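Local coordinates for protein alpha-1,2-mannosidase (Bacteroides thetaiotaomicron, PDB 2WW2) that hydrolyses alpha-mannosides with inversion of configuration, as a calcium-dependent mannosidase of glycoside hydrolase family 92, at residues S386-K394 against C646-I654; Q694-T702 against R724-P732. One frame throughout, in Å; residues are numbered along the deposited sequence.

Contact 1: S386-K394 against C646-I654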
ATOM      1  N   SER A 386      19.718   7.683 -30.978  1.00  8.74           N
ATOM      2  CA  SER A 386      19.369   8.971 -30.390  1.00  8.67           C
ATOM      3  C   SER A 386      20.606   9.854 -30.176  1.00  8.79           C
ATOM      4  O   SER A 386      20.587  11.047 -30.487  1.00  8.43           O
ATOM      5  CB  SER A 386      18.626   8.769 -29.061  1.00  8.95           C
ATOM      6  OG  SER A 386      18.429  10.026 -28.420  1.00 10.00           O
ATOM      7  N   LEU A 387      21.684   9.284 -29.646  1.00  8.60           N
ATOM      8  CA  LEU A 387      22.912  10.071 -29.449  1.00  8.36           C
ATOM      9  C   LEU A 387      23.408  10.665 -30.761  1.00  8.28           C
ATOM     10  O   LEU A 387      23.790  11.830 -30.831  1.00  7.72           O
ATOM     11  CB  LEU A 387      24.030   9.201 -28.877  1.00  8.63           C
ATOM     12  CG  LEU A 387      24.118   9.151 -27.347  1.00  8.99           C
ATOM     13  CD1 LEU A 387      22.864   8.480 -26.761  1.00  5.53           C
ATOM     14  CD2 LEU A 387      25.396   8.383 -26.956  1.00 11.06           C
ATOM     15  N   LEU A 388      23.412   9.853 -31.807  1.00  7.44           N
ATOM     16  CA  LEU A 388      23.855  10.344 -33.103  1.00  7.47           C
ATOM     17  C   LEU A 388      22.928  11.436 -33.647  1.00  7.27           C
ATOM     18  O   LEU A 388      23.380  12.473 -34.134  1.00  6.58           O
ATOM     19  CB  LEU A 388      23.961   9.186 -34.113  1.00  7.38           C
ATOM     20  CG  LEU A 388      25.002   8.081 -33.848  1.00  7.74           C
ATOM     21  CD1 LEU A 388      24.947   7.008 -34.965  1.00  6.78           C
ATOM     22  CD2 LEU A 388      26.387   8.696 -33.804  1.00  9.19           C
ATOM     23  N   VAL A 389      21.625  11.191 -33.595  1.00  7.54           N
ATOM     24  CA  VAL A 389      20.680  12.122 -34.247  1.00  7.11           C
ATOM     25  C   VAL A 389      20.489  13.408 -33.431  1.00  7.46           C
ATOM     26  O   VAL A 389      20.429  14.520 -33.983  1.00  6.79           O
ATOM     27  CB  VAL A 389      19.336  11.437 -34.504  1.00  7.33           C
ATOM     28  CG1 VAL A 389      18.314  12.463 -35.025  1.00  6.79           C
ATOM     29  CG2 VAL A 389      19.541  10.272 -35.510  1.00  4.77           C
ATOM     30  N   ASP A 390      20.405  13.266 -32.115  1.00  7.22           N
ATOM     31  CA  ASP A 390      20.280  14.452 -31.273  1.00  7.57           C
ATOM     32  C   ASP A 390      21.460  15.392 -31.540  1.00  8.24           C
ATOM     33  O   ASP A 390      21.279  16.623 -31.704  1.00  8.01           O
ATOM     34  CB  ASP A 390      20.196  14.085 -29.784  1.00  8.03           C
ATOM     35  CG  ASP A 390      19.944  15.302 -28.902  1.00  9.37           C
ATOM     36  OD1 ASP A 390      18.887  15.961 -29.084  1.00 10.16           O
ATOM     37  OD2 ASP A 390      20.805  15.613 -28.041  1.00 10.32           O
ATOM     38  N   ALA A 391      22.669  14.821 -31.601  1.00  7.71           N
ATOM     39  CA  ALA A 391      23.870  15.624 -31.860  1.00  7.71           C
ATOM     40  C   ALA A 391      23.798  16.245 -33.242  1.00  7.73           C
ATOM     41  O   ALA A 391      24.038  17.441 -33.408  1.00  7.91           O
ATOM     42  CB  ALA A 391      25.129  14.778 -31.726  1.00  7.35           C
ATOM     43  N   TRP A 392      23.425  15.441 -34.228  1.00  7.44           N
ATOM     44  CA  TRP A 392      23.387  15.912 -35.610  1.00  8.18           C
ATOM     45  C   TRP A 392      22.457  17.115 -35.755  1.00  8.80           C
ATOM     46  O   TRP A 392      22.778  18.078 -36.468  1.00  9.32           O
ATOM     47  CB  TRP A 392      22.929  14.780 -36.526  1.00  7.63           C
ATOM     48  CG  TRP A 392      23.128  15.064 -37.990  1.00  8.61           C
ATOM     49  CD1 TRP A 392      22.240  15.660 -38.836  1.00  9.90           C
ATOM     50  CD2 TRP A 392      24.285  14.753 -38.778  1.00  8.67           C
ATOM     51  NE1 TRP A 392      22.768  15.736 -40.104  1.00  8.55           N
ATOM     52  CE2 TRP A 392      24.023  15.182 -40.093  1.00 11.02           C
ATOM     53  CE3 TRP A 392      25.511  14.145 -38.498  1.00  9.34           C
ATOM     54  CZ2 TRP A 392      24.958  15.046 -41.130  1.00 10.50           C
ATOM     55  CZ3 TRP A 392      26.439  14.002 -39.529  1.00  9.17           C
ATOM     56  CH2 TRP A 392      26.152  14.445 -40.826  1.00  9.35           C
ATOM     57  N   MET A 393      21.307  17.059 -35.084  1.00  9.17           N
ATOM     58  CA  MET A 393      20.305  18.107 -35.257  1.00 10.44           C
ATOM     59  C   MET A 393      20.699  19.379 -34.528  1.00 10.57           C
ATOM     60  O   MET A 393      20.065  20.418 -34.697  1.00 11.53           O
ATOM     61  CB  MET A 393      18.934  17.635 -34.798  1.00 10.24           C
ATOM     62  CG  MET A 393      18.420  16.450 -35.595  1.00 10.97           C
ATOM     63  SD  MET A 393      18.459  16.745 -37.374  1.00 15.02           S
ATOM     64  CE  MET A 393      18.094  15.115 -37.963  1.00 13.41           C
ATOM     65  N   LYS A 394      21.750  19.281 -33.717  1.00 10.57           N
ATOM     66  CA  LYS A 394      22.286  20.402 -32.983  1.00  9.75           C
ATOM     67  C   LYS A 394      23.590  20.879 -33.611  1.00 10.71           C
ATOM     68  O   LYS A 394      24.314  21.685 -33.013  1.00 10.77           O
ATOM     69  CB  LYS A 394      22.529  20.001 -31.518  1.00  9.51           C
ATOM     70  CG  LYS A 394      21.247  19.801 -30.754  1.00  8.05           C
ATOM     71  CD  LYS A 394      21.468  19.156 -29.389  1.00  7.54           C
ATOM     72  CE  LYS A 394      20.138  19.100 -28.620  1.00  7.29           C
ATOM     73  NZ  LYS A 394      20.345  18.490 -27.275  1.00  7.61           N
ATOM     74  N   CYS A 646      12.589  15.366 -25.799  1.00  8.87           N
ATOM     75  CA  CYS A 646      12.715  14.477 -26.943  1.00  8.84           C
ATOM     76  C   CYS A 646      14.050  14.672 -27.656  1.00  8.83           C
ATOM     77  O   CYS A 646      14.144  15.464 -28.623  1.00  9.44           O
ATOM     78  CB  CYS A 646      11.565  14.721 -27.930  1.00  8.74           C
ATOM     79  SG  CYS A 646      11.501  13.565 -29.298  1.00 10.53           S
ATOM     80  N   PRO A 647      15.091  13.946 -27.205  1.00  7.94           N
ATOM     81  CA  PRO A 647      16.360  14.082 -27.906  1.00  7.51           C
ATOM     82  C   PRO A 647      16.146  13.709 -29.355  1.00  7.68           C
ATOM     83  O   PRO A 647      15.369  12.781 -29.661  1.00  8.22           O
ATOM     84  CB  PRO A 647      17.287  13.082 -27.185  1.00  6.89           C
ATOM     85  CG  PRO A 647      16.729  13.069 -25.735  1.00  6.94           C
ATOM     86  CD  PRO A 647      15.203  13.132 -25.979  1.00  7.67           C
ATOM     87  N   GLY A 648      16.817  14.422 -30.249  1.00  7.57           N
ATOM     88  CA  GLY A 648      16.592  14.215 -31.680  1.00  7.12           C
ATOM     89  C   GLY A 648      15.771  15.376 -32.203  1.00  7.57           C
ATOM     90  O   GLY A 648      15.770  15.656 -33.391  1.00  7.53           O
ATOM     91  N   MET A 649      15.076  16.055 -31.297  1.00  8.02           N
ATOM     92  CA  MET A 649      14.427  17.333 -31.611  1.00  8.92           C
ATOM     93  C   MET A 649      15.161  18.408 -30.818  1.00  8.79           C
ATOM     94  O   MET A 649      15.175  18.359 -29.588  1.00  9.37           O
ATOM     95  CB  MET A 649      12.949  17.312 -31.196  1.00  9.50           C
ATOM     96  CG  MET A 649      12.194  18.627 -31.401  1.00  9.36           C
ATOM     97  SD  MET A 649      12.145  19.205 -33.113  1.00 12.96           S
ATOM     98  CE  MET A 649      11.624  17.739 -34.014  1.00 10.36           C
ATOM     99  N   PRO A 650      15.772  19.382 -31.511  1.00  9.04           N
ATOM    100  CA  PRO A 650      16.635  20.327 -30.791  1.00  9.51           C
ATOM    101  C   PRO A 650      15.834  21.407 -30.037  1.00 10.44           C
ATOM    102  O   PRO A 650      15.891  22.595 -30.385  1.00 11.20           O
ATOM    103  CB  PRO A 650      17.528  20.911 -31.904  1.00  9.52           C
ATOM    104  CG  PRO A 650      16.699  20.778 -33.176  1.00  9.03           C
ATOM    105  CD  PRO A 650      15.916  19.479 -32.979  1.00  8.79           C
ATOM    106  N   GLU A 651      15.102  20.974 -29.007  1.00 10.39           N
ATOM    107  CA  GLU A 651      14.185  21.824 -28.223  1.00 11.53           C
ATOM    108  C   GLU A 651      14.340  21.411 -26.780  1.00 10.71           C
ATOM    109  O   GLU A 651      14.514  20.220 -26.501  1.00 10.72           O
ATOM    110  CB  GLU A 651      12.711  21.481 -28.533  1.00 11.14           C
ATOM    111  CG  GLU A 651      12.080  22.241 -29.627  1.00 15.41           C
ATOM    112  CD  GLU A 651      10.681  21.771 -29.926  1.00 14.51           C
ATOM    113  OE1 GLU A 651      10.096  20.900 -29.214  1.00 13.59           O
ATOM    114  OE2 GLU A 651      10.160  22.275 -30.917  1.00 20.34           O
ATOM    115  N   TYR A 652      14.177  22.360 -25.861  1.00  9.83           N
ATOM    116  CA  TYR A 652      14.148  22.034 -24.441  1.00  9.62           C
ATOM    117  C   TYR A 652      12.883  22.623 -23.830  1.00  9.44           C
ATOM    118  O   TYR A 652      12.665  23.840 -23.920  1.00  9.36           O
ATOM    119  CB  TYR A 652      15.392  22.629 -23.742  1.00  9.55           C
ATOM    120  CG  TYR A 652      16.714  22.230 -24.366  1.00 10.59           C
ATOM    121  CD1 TYR A 652      17.460  21.178 -23.843  1.00 10.70           C
ATOM    122  CD2 TYR A 652      17.208  22.899 -25.487  1.00 10.16           C
ATOM    123  CE1 TYR A 652      18.664  20.814 -24.396  1.00 10.50           C
ATOM    124  CE2 TYR A 652      18.405  22.534 -26.054  1.00 11.70           C
ATOM    125  CZ  TYR A 652      19.133  21.491 -25.498  1.00 10.09           C
ATOM    126  OH  TYR A 652      20.323  21.125 -26.067  1.00 10.83           O
ATOM    127  N   ALA A 653      12.040  21.774 -23.230  1.00  8.96           N
ATOM    128  CA  ALA A 653      10.819  22.245 -22.594  1.00  9.35           C
ATOM    129  C   ALA A 653      11.168  23.016 -21.324  1.00  9.51           C
ATOM    130  O   ALA A 653      12.042  22.614 -20.558  1.00  9.30           O
ATOM    131  CB  ALA A 653       9.865  21.077 -22.282  1.00  8.88           C
ATOM    132  N   ILE A 654      10.481  24.132 -21.121  1.00  9.12           N
ATOM    133  CA  ILE A 654      10.731  24.997 -19.972  1.00  9.31           C
ATOM    134  C   ILE A 654      10.015  24.484 -18.704  1.00  9.33           C
ATOM    135  O   ILE A 654       8.833  24.108 -18.735  1.00  8.42           O
ATOM    136  CB  ILE A 654      10.405  26.471 -20.313  1.00  9.34           C
ATOM    137  CG1 ILE A 654      11.450  26.965 -21.320  1.00 11.08           C
ATOM    138  CG2 ILE A 654      10.448  27.367 -19.033  1.00  9.89           C
ATOM    139  CD1 ILE A 654      11.106  28.269 -22.012  1.00 13.95           C
TER

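Contact 2: Q694-T702 against R724-P732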
ATOM      1  N   GLN A 694      12.237  40.582 -25.390  1.00 14.72           N
ATOM      2  CA  GLN A 694      10.914  40.521 -26.022  1.00 15.51           C
ATOM      3  C   GLN A 694       9.988  39.585 -25.256  1.00 15.36           C
ATOM      4  O   GLN A 694      10.416  38.534 -24.784  1.00 14.47           O
ATOM      5  CB  GLN A 694      11.033  40.042 -27.471  1.00 16.27           C
ATOM      6  CG  GLN A 694      12.230  40.611 -28.243  1.00 19.47           C
ATOM      7  CD  GLN A 694      12.219  42.123 -28.361  1.00 25.21           C
ATOM      8  OE1 GLN A 694      11.180  42.737 -28.645  1.00 26.22           O
ATOM      9  NE2 GLN A 694      13.394  42.745 -28.150  1.00 27.18           N
ATOM     10  N   GLU A 695       8.717  39.955 -25.137  1.00 15.55           N
ATOM     11  CA  GLU A 695       7.745  39.097 -24.460  1.00 16.16           C
ATOM     12  C   GLU A 695       7.839  37.687 -25.043  1.00 15.48           C
ATOM     13  O   GLU A 695       7.901  37.516 -26.250  1.00 14.83           O
ATOM     14  CB  GLU A 695       6.330  39.646 -24.636  1.00 17.30           C
ATOM     15  CG  GLU A 695       5.243  38.828 -23.948  1.00 21.38           C
ATOM     16  CD  GLU A 695       3.877  39.453 -24.133  1.00 27.66           C
ATOM     17  OE1 GLU A 695       3.593  40.454 -23.441  1.00 31.25           O
ATOM     18  OE2 GLU A 695       3.103  38.970 -24.988  1.00 30.89           O
ATOM     19  N   PHE A 696       7.842  36.682 -24.178  1.00 14.47           N
ATOM     20  CA  PHE A 696       8.108  35.309 -24.595  1.00 14.11           C
ATOM     21  C   PHE A 696       7.113  34.422 -23.877  1.00 13.44           C
ATOM     22  O   PHE A 696       7.044  34.448 -22.659  1.00 12.93           O
ATOM     23  CB  PHE A 696       9.545  34.945 -24.207  1.00 13.73           C
ATOM     24  CG  PHE A 696       9.892  33.493 -24.393  1.00 13.60           C
ATOM     25  CD1 PHE A 696      10.277  33.006 -25.641  1.00 13.23           C
ATOM     26  CD2 PHE A 696       9.880  32.627 -23.305  1.00 12.36           C
ATOM     27  CE1 PHE A 696      10.629  31.677 -25.807  1.00 13.64           C
ATOM     28  CE2 PHE A 696      10.228  31.285 -23.454  1.00 13.07           C
ATOM     29  CZ  PHE A 696      10.609  30.809 -24.708  1.00 12.71           C
ATOM     30  N   THR A 697       6.305  33.688 -24.634  1.00 13.70           N
ATOM     31  CA  THR A 697       5.265  32.847 -24.042  1.00 14.05           C
ATOM     32  C   THR A 697       5.368  31.370 -24.458  1.00 13.75           C
ATOM     33  O   THR A 697       4.544  30.554 -24.041  1.00 13.69           O
ATOM     34  CB  THR A 697       3.850  33.351 -24.392  1.00 14.37           C
ATOM     35  OG1 THR A 697       3.643  33.235 -25.802  1.00 14.63           O
ATOM     36  CG2 THR A 697       3.662  34.828 -23.975  1.00 15.24           C
ATOM     37  N   ARG A 698       6.368  31.020 -25.265  1.00 13.01           N
ATOM     38  CA  ARG A 698       6.556  29.612 -25.642  1.00 13.18           C
ATOM     39  C   ARG A 698       6.998  28.784 -24.439  1.00 12.43           C
ATOM     40  O   ARG A 698       7.697  29.293 -23.567  1.00 11.83           O
ATOM     41  CB  ARG A 698       7.579  29.470 -26.771  1.00 13.04           C
ATOM     42  CG  ARG A 698       7.091  30.075 -28.073  1.00 15.73           C
ATOM     43  CD  ARG A 698       8.078  29.823 -29.219  1.00 17.27           C
ATOM     44  NE  ARG A 698       9.384  30.454 -29.035  1.00 18.70           N
ATOM     45  CZ  ARG A 698       9.696  31.694 -29.419  1.00 21.65           C
ATOM     46  NH1 ARG A 698       8.781  32.486 -29.989  1.00 22.21           N
ATOM     47  NH2 ARG A 698      10.930  32.155 -29.225  1.00 20.15           N
ATOM     48  N   ASN A 699       6.591  27.516 -24.400  1.00 12.11           N
ATOM     49  CA  ASN A 699       6.956  26.632 -23.282  1.00 11.90           C
ATOM     50  C   ASN A 699       8.220  25.832 -23.567  1.00 11.97           C
ATOM     51  O   ASN A 699       8.457  24.794 -22.943  1.00 11.76           O
ATOM     52  CB  ASN A 699       5.814  25.670 -22.939  1.00 11.41           C
ATOM     53  CG  ASN A 699       4.572  26.395 -22.437  1.00 11.54           C
ATOM     54  OD1 ASN A 699       4.669  27.398 -21.733  1.00  9.54           O
ATOM     55  ND2 ASN A 699       3.399  25.876 -22.790  1.00  9.22           N
ATOM     56  N   TYR A 700       9.035  26.327 -24.493  1.00 12.18           N
ATOM     57  CA  TYR A 700      10.294  25.674 -24.848  1.00 12.31           C
ATOM     58  C   TYR A 700      11.280  26.672 -25.451  1.00 12.18           C
ATOM     59  O   TYR A 700      10.881  27.726 -25.971  1.00 12.76           O
ATOM     60  CB  TYR A 700      10.047  24.534 -25.844  1.00 12.22           C
ATOM     61  CG  TYR A 700       9.528  25.000 -27.183  1.00 13.51           C
ATOM     62  CD1 TYR A 700      10.377  25.108 -28.281  1.00 14.97           C
ATOM     63  CD2 TYR A 700       8.183  25.344 -27.351  1.00 13.69           C
ATOM     64  CE1 TYR A 700       9.899  25.550 -29.522  1.00 15.44           C
ATOM     65  CE2 TYR A 700       7.705  25.786 -28.576  1.00 14.02           C
ATOM     66  CZ  TYR A 700       8.568  25.880 -29.657  1.00 15.81           C
ATOM     67  OH  TYR A 700       8.097  26.307 -30.868  1.00 15.45           O
ATOM     68  N   LEU A 701      12.563  26.332 -25.362  1.00 11.60           N
ATOM     69  CA  LEU A 701      13.648  27.063 -26.010  1.00 11.42           C
ATOM     70  C   LEU A 701      14.259  26.152 -27.067  1.00 10.68           C
ATOM     71  O   LEU A 701      14.358  24.945 -26.850  1.00  9.72           O
ATOM     72  CB  LEU A 701      14.737  27.389 -24.986  1.00 11.49           C
ATOM     73  CG  LEU A 701      14.487  28.487 -23.954  1.00 13.32           C
ATOM     74  CD1 LEU A 701      15.603  28.488 -22.906  1.00 14.67           C
ATOM     75  CD2 LEU A 701      14.391  29.845 -24.628  1.00 15.23           C
ATOM     76  N   THR A 702      14.679  26.710 -28.198  1.00 10.71           N
ATOM     77  CA  THR A 702      15.401  25.881 -29.182  1.00 10.63           C
ATOM     78  C   THR A 702      16.863  25.800 -28.777  1.00 10.91           C
ATOM     79  O   THR A 702      17.352  26.667 -28.053  1.00 10.86           O
ATOM     80  CB  THR A 702      15.326  26.452 -30.616  1.00  9.99           C
ATOM     81  OG1 THR A 702      16.057  27.680 -30.687  1.00 10.62           O
ATOM     82  CG2 THR A 702      13.868  26.697 -31.025  1.00 10.14           C
ATOM     83  N   ARG A 724      -0.870  32.309 -19.446  1.00 13.85           N
ATOM     84  CA  ARG A 724       0.415  32.262 -20.141  1.00 13.30           C
ATOM     85  C   ARG A 724       0.754  30.849 -20.587  1.00 13.08           C
ATOM     86  O   ARG A 724       0.650  29.903 -19.812  1.00 13.43           O
ATOM     87  CB  ARG A 724       1.537  32.792 -19.226  1.00 13.68           C
ATOM     88  CG  ARG A 724       2.904  32.643 -19.816  1.00 12.75           C
ATOM     89  CD  ARG A 724       4.018  33.213 -18.932  1.00 12.26           C
ATOM     90  NE  ARG A 724       5.248  33.155 -19.712  1.00 10.71           N
ATOM     91  CZ  ARG A 724       5.936  32.042 -19.919  1.00 11.72           C
ATOM     92  NH1 ARG A 724       5.550  30.927 -19.326  1.00 11.81           N
ATOM     93  NH2 ARG A 724       7.014  32.053 -20.699  1.00 11.64           N
ATOM     94  N   GLY A 725       1.186  30.706 -21.833  1.00 12.58           N
ATOM     95  CA  GLY A 725       1.666  29.415 -22.314  1.00 12.05           C
ATOM     96  C   GLY A 725       0.565  28.417 -22.610  1.00 12.45           C
ATOM     97  O   GLY A 725       0.799  27.208 -22.588  1.00 11.32           O
ATOM     98  N   THR A 726      -0.636  28.918 -22.905  1.00 12.38           N
ATOM     99  CA  THR A 726      -1.800  28.048 -23.086  1.00 13.52           C
ATOM    100  C   THR A 726      -2.212  27.870 -24.550  1.00 14.16           C
ATOM    101  O   THR A 726      -3.114  27.098 -24.853  1.00 14.58           O
ATOM    102  CB  THR A 726      -3.018  28.599 -22.313  1.00 13.90           C
ATOM    103  OG1 THR A 726      -3.343  29.890 -22.834  1.00 14.57           O
ATOM    104  CG2 THR A 726      -2.695  28.733 -20.828  1.00 13.76           C
ATOM    105  N   GLN A 727      -1.551  28.567 -25.464  1.00 14.34           N
ATOM    106  CA  GLN A 727      -1.938  28.514 -26.877  1.00 15.10           C
ATOM    107  C   GLN A 727      -1.179  27.451 -27.678  1.00 14.83           C
ATOM    108  O   GLN A 727      -0.068  27.097 -27.337  1.00 14.53           O
ATOM    109  CB  GLN A 727      -1.718  29.884 -27.518  1.00 15.61           C
ATOM    110  CG  GLN A 727      -2.497  30.987 -26.836  1.00 17.68           C
ATOM    111  CD  GLN A 727      -3.984  30.685 -26.838  1.00 20.73           C
ATOM    112  OE1 GLN A 727      -4.588  30.532 -27.900  1.00 21.36           O
ATOM    113  NE2 GLN A 727      -4.578  30.575 -25.648  1.00 20.51           N
ATOM    114  N   PRO A 728      -1.776  26.957 -28.776  1.00 14.79           N
ATOM    115  CA  PRO A 728      -1.083  25.950 -29.586  1.00 14.54           C
ATOM    116  C   PRO A 728       0.288  26.406 -30.080  1.00 14.19           C
ATOM    117  O   PRO A 728       1.193  25.586 -30.206  1.00 14.25           O
ATOM    118  CB  PRO A 728      -2.048  25.713 -30.762  1.00 14.47           C
ATOM    119  CG  PRO A 728      -3.405  26.039 -30.176  1.00 15.54           C
ATOM    120  CD  PRO A 728      -3.145  27.217 -29.259  1.00 14.71           C
ATOM    121  N   ALA A 729       0.458  27.697 -30.339  1.00 13.66           N
ATOM    122  CA  ALA A 729       1.761  28.194 -30.761  1.00 13.82           C
ATOM    123  C   ALA A 729       2.806  28.075 -29.661  1.00 13.57           C
ATOM    124  O   ALA A 729       3.997  28.153 -29.936  1.00 13.50           O
ATOM    125  CB  ALA A 729       1.669  29.638 -31.220  1.00 14.20           C
ATOM    126  N   ASP A 730       2.365  27.911 -28.414  1.00 13.11           N
ATOM    127  CA  ASP A 730       3.300  27.859 -27.297  1.00 12.60           C
ATOM    128  C   ASP A 730       3.838  26.447 -27.025  1.00 12.40           C
ATOM    129  O   ASP A 730       4.789  26.290 -26.257  1.00 11.86           O
ATOM    130  CB  ASP A 730       2.648  28.398 -26.016  1.00 13.21           C
ATOM    131  CG  ASP A 730       2.161  29.828 -26.166  1.00 14.59           C
ATOM    132  OD1 ASP A 730       2.835  30.621 -26.861  1.00 14.84           O
ATOM    133  OD2 ASP A 730       1.105  30.153 -25.582  1.00 17.06           O
ATOM    134  N   PHE A 731       3.230  25.430 -27.634  1.00 11.68           N
ATOM    135  CA  PHE A 731       3.564  24.034 -27.317  1.00 11.75           C
ATOM    136  C   PHE A 731       4.780  23.525 -28.098  1.00 11.88           C
ATOM    137  O   PHE A 731       4.965  23.872 -29.269  1.00 11.86           O
ATOM    138  CB  PHE A 731       2.370  23.086 -27.560  1.00 11.47           C
ATOM    139  CG  PHE A 731       1.081  23.524 -26.902  1.00 12.72           C
ATOM    140  CD1 PHE A 731       1.089  24.319 -25.763  1.00 11.99           C
ATOM    141  CD2 PHE A 731      -0.141  23.118 -27.423  1.00 12.41           C
ATOM    142  CE1 PHE A 731      -0.097  24.722 -25.175  1.00 12.04           C
ATOM    143  CE2 PHE A 731      -1.326  23.502 -26.837  1.00 12.84           C
ATOM    144  CZ  PHE A 731      -1.309  24.301 -25.713  1.00 13.55           C
ATOM    145  N   PRO A 732       5.596  22.666 -27.472  1.00 11.17           N
ATOM    146  CA  PRO A 732       6.733  22.090 -28.190  1.00 11.07           C
ATOM    147  C   PRO A 732       6.301  21.012 -29.186  1.00 11.17           C
ATOM    148  O   PRO A 732       5.091  20.795 -29.403  1.00 11.06           O
ATOM    149  CB  PRO A 732       7.611  21.498 -27.068  1.00 10.73           C
ATOM    150  CG  PRO A 732       7.033  22.052 -25.781  1.00 11.24           C
ATOM    151  CD  PRO A 732       5.585  22.267 -26.058  1.00 11.98           C
TER
HETATM  152  O   HOH W   1       5.593  35.802 -20.670  1.00  9.79           O
HETATM  153  O   HOH W   2       8.312  29.805 -21.060  1.00 16.13           O
HETATM  154  O   HOH W   3       6.574  28.060 -19.845  1.00 10.90           O
HETATM  155  O   HOH W   4       5.235  26.147 -31.001  1.00 36.90           O

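Contact 1: S386-K394 against C646-I654
Pro647 CB lies over one face of the Asp390 carboxylate, 3.9 Å from its CG, while the two oxygens are bonded separately: the amide N of Gly648 meets OD1 on the anti side at 2.8 Å, and Lys394 NZ meets OD2 on the syn side at 3.0 Å, closing a salt bridge within 386-394. Each donor sits moderately off the carboxylate plane. Asp390 CG stands opposite its own backbone N (chi1 -175°), which sets the group between the loop and Lys394. The loop is a type II turn from Cys646 to Met649. Gly648 takes its glycine-prone position with phi 105°; a CB there would jam against the carbonyl O of Pro647 and approach Val389 CG1. Pro647 CB packs on Ser386 OG at 3.5 Å, and that hydroxyl and Pro647 O both bond to Tyr453 OH. Farther along the loop Met393 CG packs 3.5 Å from Gly648 O, an oxygen hydrogen-bonded to Arg460, and Met393 CB touches Pro650 CD at 4.0 Å. Beyond CG the Lys394 chain is extended, bringing NZ to Thr343 OG1 and, less surely, to Tyr652 OH. With an alanine in place of Asp390, the amide of Gly648 would probably lose its acceptor and the ammonium of Lys394 its countercharge. The contact thus ties the C-terminal end of helix 383-393, in the helical catalytic domain, to the loop leading into strand 651-654, and the single carboxylate of Asp390 serves a buried amide and a buried cation at once.

Contact 2: Q694-T702 against R724-P732
Phe696 O is gripped by Arg724 NH2 at 3.1 Å, from above the carbonyl plane, and by water 1, which donates to it at 2.8 Å while accepting from Arg724 NE. Two more waters lie at the edge of the same guanidinium, in its plane: one links NH2 to Arg698 O, the other links NH1 to Asn699 OD1. Thr697 C lies over one guanidinium face. All three nitrogens of the group are therefore engaged, and the extended Arg724 chain, from CG to NE, delivers it there. In fold terms, 696-699 connects strand 694-695, at the edge of the six-stranded mixed sheet, with strand 700-702 of the three-stranded one, and the C-terminal tail of the chain after strand 710-717 runs along this link. Asp730, closing the 3-10 segment 728-730, holds it with backbone and side chain. Its O accepts from Asn699 N at 2.9 Å in the carbonyl plane, nearly straight at 168°. Its OD1 takes the Thr697 hydroxyl, OG1, at 2.9 Å from above the carboxylate, 42° out of plane, while OD2 accepts from Gln727 N and steadies the turn. Asn699 ND2 donates to Gly725 O at 2.9 Å and also to Asp595 O; a CB on Gly725 would clash with Asn699 OD1. Tyr700 CG sits between its backbone N and carbonyl carbon (chi1 65°), which lays the ring against the tail. Pro732 CA makes a CH-pi contact over one face, 4.1 Å from the ring centroid, and Asp730 O lies at the ring edge. Tyr700 OH donates to water 4, which in turn donates to Ala729 O and Phe731 O.

The contacts share a three-stranded sheet: strand 651-654 of contact 1 lies beside strand 700-702 of contact 2, with probable backbone bonds from Tyr652 N to Leu701 O and from Ile654 N to Asn699 O. Their centres are about 18 Å apart. Contact 1 lies deeper, its centre about 18 Å from that of the chain against about 31 Å for contact 2, although most touching residues are buried in both. Contact 1 joins a helix to a turn through one carboxylate, a lysine and proline packing. Contact 2, loop against C-terminal tail, relies on backbone carbonyls, an arginine with bridging waters, and an aspartate that takes a hydroxyl rather than a cation. Glu651 packs on Pro732 between them.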